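Local coordinates for beta-glucosidase (Saccharopolyspora erythraea D, PDB 5M6G), which probably hydrolyses terminal, non-reducing beta-D-glucosyl residues to release beta-D-glucose, as a family 3 glycoside hydrolase, at residues L422-D427 with Y491-A496; K430-G435 with N485-S490. All coordinates share one frame; numbering follows the deposited sequence.

Both contacts hold loops against the mixed sheet of the family 3 C-terminal domain, where strands 493-499 and 431-434 run parallel as neighbours. Contact 1 fixes L422-D427, from the loop before strand 431-434, against strand 493-499 and the residues leading into it; it is partly buried, aliphatic at the L424 end and charged round R492. Contact 2 sets strand 431-434 against the loop N485-S490 and lies at the surface, with one buried phenylalanine and a lysine-to-serine hydrogen bond. Their centres are about 10 Å apart, and I495 N lies 2.8 Å from F432 O, a probable hydrogen bond between the strands. Contact 2 is nested within the chain loop that contact 1 closes.

Contact 1: residues L422-D427 with Y491-A496; sequences LPLAKD and YRAAIA
The flat guanidinium of R492 has D427 OD1 over one face, L424 CB at its edge near the plane, and the backbone oxygen of A425 approaching obliquely. This is where the loop L422-D427 meets strand 493-499 and the residues leading into it, in the mixed sheet of the C-terminal domain. The side chains of D427 and R492 run antiparallel alongside one another, carboxylate and guanidinium planes 76° apart. OD1 of D427 lies 3.1 Å from R492 NE in a salt bridge of charges alone, since no N-H points at the oxygen; the NE hydrogen bond goes to G429 O, while D427 OD1 accepts from G429 N. R492 NH1 gives a weak, bent bond to A425 O (2.9 Å, 122° at the hydrogen), and NH2 binds S476 OG. R492 CG is tucked in between its main-chain N and C (chi1 73°), and the chain bends at chi3, which lays its end across the loop. A leucine in place of R492 would probably leave D427 without its opposite charge and G429 O without the NE donor. Beyond the arginine the contact turns aliphatic. L424 spreads its two methyls over the strand: CD2 packs on A493 CB at 3.7 Å, while L424 and I495 meet tip to tip, CD1 to CD1 at 3.5 Å.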
loop_
_atom_site.group_PDB
_atom_site.type_symbol
_atom_site.label_atom_id
_atom_site.label_comp_id
_atom_site.label_asym_id
_atom_site.label_seq_id
_atom_site.Cartn_x
_atom_site.Cartn_y
_atom_site.Cartn_z
ATOM N N LEU A 422 15.651 -21.870 -18.413
ATOM C CA LEU A 422 14.333 -21.985 -17.786
ATOM C C LEU A 422 13.339 -22.567 -18.787
ATOM O O LEU A 422 13.440 -22.302 -19.985
ATOM C CB LEU A 422 13.848 -20.619 -17.268
ATOM C CG LEU A 422 14.636 -19.997 -16.108
ATOM C CD1 LEU A 422 13.974 -18.695 -15.627
ATOM C CD2 LEU A 422 14.775 -20.975 -14.956
ATOM N N PRO A 423 12.386 -23.378 -18.306
ATOM C CA PRO A 423 12.225 -23.786 -16.903
ATOM C C PRO A 423 13.252 -24.824 -16.462
ATOM O O PRO A 423 13.720 -25.620 -17.272
ATOM C CB PRO A 423 10.814 -24.382 -16.866
ATOM C CG PRO A 423 10.558 -24.837 -18.250
ATOM C CD PRO A 423 11.309 -23.901 -19.164
ATOM N N LEU A 424 13.601 -24.794 -15.183
ATOM C CA LEU A 424 14.475 -25.810 -14.620
ATOM C C LEU A 424 13.725 -27.126 -14.484
ATOM O O LEU A 424 12.548 -27.156 -14.114
ATOM C CB LEU A 424 14.992 -25.370 -13.251
ATOM C CG LEU A 424 15.806 -24.078 -13.196
ATOM C CD1 LEU A 424 16.036 -23.687 -11.741
ATOM C CD2 LEU A 424 17.118 -24.212 -13.955
ATOM N N ALA A 425 14.417 -28.222 -14.774
ATOM C CA ALA A 425 13.810 -29.535 -14.634
ATOM C C ALA A 425 13.678 -29.907 -13.166
ATOM O O ALA A 425 14.421 -29.424 -12.307
ATOM C CB ALA A 425 14.642 -30.594 -15.362
ATOM N N LYS A 426 12.704 -30.760 -12.881
ATOM C CA LYS A 426 12.690 -31.532 -11.640
ATOM C C LYS A 426 13.245 -32.932 -11.911
ATOM O O LYS A 426 12.548 -33.942 -11.797
ATOM C CB LYS A 426 11.277 -31.594 -11.066
ATOM C CG LYS A 426 10.537 -30.264 -11.023
ATOM C CD LYS A 426 9.058 -30.493 -10.747
ATOM C CE LYS A 426 8.236 -29.236 -10.975
ATOM N NZ LYS A 426 6.776 -29.500 -10.788
ATOM N N ASP A 427 14.520 -32.983 -12.312
ATOM C CA ASP A 427 15.129 -34.235 -12.748
ATOM C C ASP A 427 16.030 -34.882 -11.705
ATOM O O ASP A 427 16.324 -36.076 -11.825
ATOM C CB ASP A 427 15.939 -34.026 -14.038
ATOM C CG ASP A 427 17.040 -32.976 -13.887
ATOM O OD1 ASP A 427 17.376 -32.609 -12.737
ATOM O OD2 ASP A 427 17.575 -32.517 -14.927
ATOM N N TYR A 491 27.231 -28.451 -10.611
ATOM C CA TYR A 491 25.826 -28.089 -10.467
ATOM C C TYR A 491 25.176 -27.915 -11.833
ATOM O O TYR A 491 25.817 -27.481 -12.794
ATOM C CB TYR A 491 25.695 -26.802 -9.642
ATOM C CG TYR A 491 25.994 -27.032 -8.176
ATOM C CD1 TYR A 491 27.304 -27.018 -7.695
ATOM C CD2 TYR A 491 24.966 -27.287 -7.279
ATOM C CE1 TYR A 491 27.569 -27.243 -6.353
ATOM C CE2 TYR A 491 25.219 -27.513 -5.950
ATOM C CZ TYR A 491 26.513 -27.492 -5.487
ATOM O OH TYR A 491 26.731 -27.730 -4.150
ATOM N N ARG A 492 23.890 -28.255 -11.924
ATOM C CA ARG A 492 23.232 -28.145 -13.217
ATOM C C ARG A 492 22.740 -26.735 -13.500
ATOM O O ARG A 492 22.592 -26.370 -14.671
ATOM C CB ARG A 492 22.081 -29.142 -13.329
ATOM C CG ARG A 492 20.864 -28.808 -12.526
ATOM C CD ARG A 492 19.734 -29.745 -12.894
ATOM N NE ARG A 492 18.879 -30.047 -11.755
ATOM C CZ ARG A 492 17.686 -29.504 -11.557
ATOM N NH1 ARG A 492 17.215 -28.632 -12.434
ATOM N NH2 ARG A 492 16.961 -29.846 -10.493
ATOM N N ALA A 493 22.509 -25.933 -12.463
ATOM C CA ALA A 493 22.135 -24.533 -12.641
ATOM C C ALA A 493 22.363 -23.817 -11.324
ATOM O O ALA A 493 22.371 -24.438 -10.259
ATOM C CB ALA A 493 20.680 -24.374 -13.088
ATOM N N ALA A 494 22.552 -22.502 -11.407
ATOM C CA ALA A 494 22.708 -21.673 -10.221
ATOM C C ALA A 494 21.701 -20.534 -10.284
ATOM O O ALA A 494 21.558 -19.890 -11.328
ATOM C CB ALA A 494 24.135 -21.118 -10.100
ATOM N N ILE A 495 21.024 -20.285 -9.163
ATOM C CA ILE A 495 19.978 -19.269 -9.062
ATOM C C ILE A 495 20.451 -18.210 -8.078
ATOM O O ILE A 495 20.729 -18.518 -6.915
ATOM C CB ILE A 495 18.637 -19.872 -8.607
ATOM C CG1 ILE A 495 18.224 -21.003 -9.546
ATOM C CG2 ILE A 495 17.543 -18.786 -8.536
ATOM C CD1 ILE A 495 17.212 -21.944 -8.931
ATOM N N ALA A 496 20.521 -16.961 -8.534
ATOM C CA ALA A 496 20.978 -15.849 -7.711
ATOM C C ALA A 496 19.794 -14.921 -7.474
ATOM O O ALA A 496 19.352 -14.227 -8.392
ATOM C CB ALA A 496 22.134 -15.107 -8.381
#

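Contact 2: residues K430-G435 with N485-S490; sequences KLFVAG and NGVDGS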
loop_
_atom_site.group_PDB
_atom_site.type_symbol
_atom_site.label_atom_id
_atom_site.label_comp_id
_atom_site.label_asym_id
_atom_site.label_seq_id
_atom_site.Cartn_x
_atom_site.Cartn_y
_atom_site.Cartn_z
ATOM N N LYS A 430 21.933 -31.669 -8.957
ATOM C CA LYS A 430 22.187 -30.670 -7.922
ATOM C C LYS A 430 21.900 -29.261 -8.434
ATOM O O LYS A 430 22.285 -28.901 -9.548
ATOM C CB LYS A 430 23.649 -30.721 -7.480
ATOM C CG LYS A 430 24.104 -31.980 -6.819
ATOM C CD LYS A 430 25.593 -32.142 -7.043
ATOM C CE LYS A 430 26.363 -30.983 -6.451
ATOM N NZ LYS A 430 27.805 -31.339 -6.321
ATOM N N LEU A 431 21.259 -28.451 -7.594
ATOM C CA LEU A 431 21.029 -27.040 -7.876
ATOM C C LEU A 431 21.782 -26.195 -6.863
ATOM O O LEU A 431 21.970 -26.599 -5.711
ATOM C CB LEU A 431 19.535 -26.688 -7.829
ATOM C CG LEU A 431 18.714 -27.224 -8.995
ATOM C CD1 LEU A 431 17.235 -27.018 -8.729
ATOM C CD2 LEU A 431 19.124 -26.527 -10.291
ATOM N N PHE A 432 22.237 -25.027 -7.298
ATOM C CA PHE A 432 22.834 -24.065 -6.383
ATOM C C PHE A 432 21.954 -22.827 -6.279
ATOM O O PHE A 432 21.455 -22.320 -7.290
ATOM C CB PHE A 432 24.245 -23.649 -6.814
ATOM C CG PHE A 432 25.074 -23.130 -5.673
ATOM C CD1 PHE A 432 24.952 -21.809 -5.242
ATOM C CD2 PHE A 432 25.929 -23.982 -4.983
ATOM C CE1 PHE A 432 25.700 -21.343 -4.171
ATOM C CE2 PHE A 432 26.680 -23.520 -3.917
ATOM C CZ PHE A 432 26.563 -22.199 -3.506
ATOM N N VAL A 433 21.768 -22.342 -5.054
ATOM C CA VAL A 433 21.016 -21.117 -4.811
ATOM C C VAL A 433 21.884 -20.169 -3.995
ATOM O O VAL A 433 22.564 -20.588 -3.051
ATOM C CB VAL A 433 19.669 -21.397 -4.112
ATOM C CG1 VAL A 433 18.880 -20.080 -3.888
ATOM C CG2 VAL A 433 18.850 -22.371 -4.951
ATOM N N ALA A 434 21.867 -18.888 -4.375
ATOM C CA ALA A 434 22.621 -17.850 -3.694
ATOM C C ALA A 434 21.815 -16.561 -3.731
ATOM O O ALA A 434 20.775 -16.475 -4.385
ATOM C CB ALA A 434 23.993 -17.630 -4.339
ATOM N N GLY A 435 22.317 -15.557 -3.034
ATOM C CA GLY A 435 21.704 -14.234 -3.051
ATOM C C GLY A 435 21.116 -13.850 -1.701
ATOM O O GLY A 435 20.540 -14.683 -0.990
ATOM N N ASN A 485 29.354 -19.099 -2.217
ATOM C CA ASN A 485 30.541 -19.872 -1.873
ATOM C C ASN A 485 30.245 -21.363 -1.944
ATOM O O ASN A 485 29.226 -21.830 -1.429
ATOM C CB ASN A 485 31.034 -19.496 -0.478
ATOM C CG ASN A 485 31.612 -18.102 -0.430
ATOM O OD1 ASN A 485 32.178 -17.627 -1.408
ATOM N ND2 ASN A 485 31.468 -17.439 0.702
ATOM N N GLY A 486 31.131 -22.113 -2.592
ATOM C CA GLY A 486 30.938 -23.537 -2.731
ATOM C C GLY A 486 30.321 -23.959 -4.042
ATOM O O GLY A 486 30.236 -25.163 -4.309
ATOM N N VAL A 487 29.882 -23.010 -4.867
ATOM C CA VAL A 487 29.379 -23.374 -6.181
ATOM C C VAL A 487 30.545 -23.877 -7.025
ATOM O O VAL A 487 31.684 -23.420 -6.882
ATOM C CB VAL A 487 28.663 -22.188 -6.857
ATOM C CG1 VAL A 487 29.664 -21.120 -7.318
ATOM C CG2 VAL A 487 27.817 -22.671 -8.026
ATOM N N ASP A 488 30.264 -24.847 -7.891
ATOM C CA ASP A 488 31.267 -25.355 -8.819
ATOM C C ASP A 488 30.548 -25.909 -10.039
ATOM O O ASP A 488 29.315 -25.897 -10.116
ATOM C CB ASP A 488 32.184 -26.406 -8.162
ATOM C CG ASP A 488 31.435 -27.617 -7.625
ATOM O OD1 ASP A 488 30.498 -28.113 -8.282
ATOM O OD2 ASP A 488 31.809 -28.096 -6.533
ATOM N N GLY A 489 31.337 -26.417 -10.987
ATOM C CA GLY A 489 30.818 -26.890 -12.260
ATOM C C GLY A 489 30.021 -28.172 -12.188
ATOM O O GLY A 489 29.460 -28.579 -13.210
ATOM N N SER A 490 29.930 -28.800 -11.015
ATOM C CA SER A 490 29.121 -30.004 -10.878
ATOM C C SER A 490 27.627 -29.715 -10.763
ATOM O O SER A 490 26.828 -30.657 -10.804
ATOM C CB SER A 490 29.575 -30.814 -9.658
ATOM O OG SER A 490 29.115 -30.226 -8.451
#
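F432 and V487 make the tight part of this contact: the valine side chain stands roughly perpendicular to that of the phenylalanine, its CB over the ring centre. This CH-pi contact puts V487 CB 3.7 Å from the centroid of the F432 ring and only 8° off the ring normal. V487 CG2 reaches back to F432 CG at 3.6 Å, placed there by a first torsion that sets CG2 anti to the valine's own backbone N. At the far end of the ring, N485 O lies at the edge, 3.4 Å from F432 CZ.

The other end is polar and more exposed. K430, bent at chi3, curls its ammonium over to S490, with NZ donating to OG at 2.7 Å. S490 OG in turn donates to D488 OD1 on its syn lone pair, at 2.5 Å. The same OD1 accepts from S490 N on the anti side, 28° out of the carboxylate plane, and so closes an Asx turn. Two donors thus grip one carboxylate oxygen and hold the serine in place for the lysine. K430 NZ lies 4.6 Å from D488 OD1, not in contact but near enough that the opposite charges probably attract.

Y491 meets F432 edge-to-face and K430 by cation-pi. Helix 518-528 lends L527 to both F432 and V487, and T479 of the outermost strand 478-480 also touches F432.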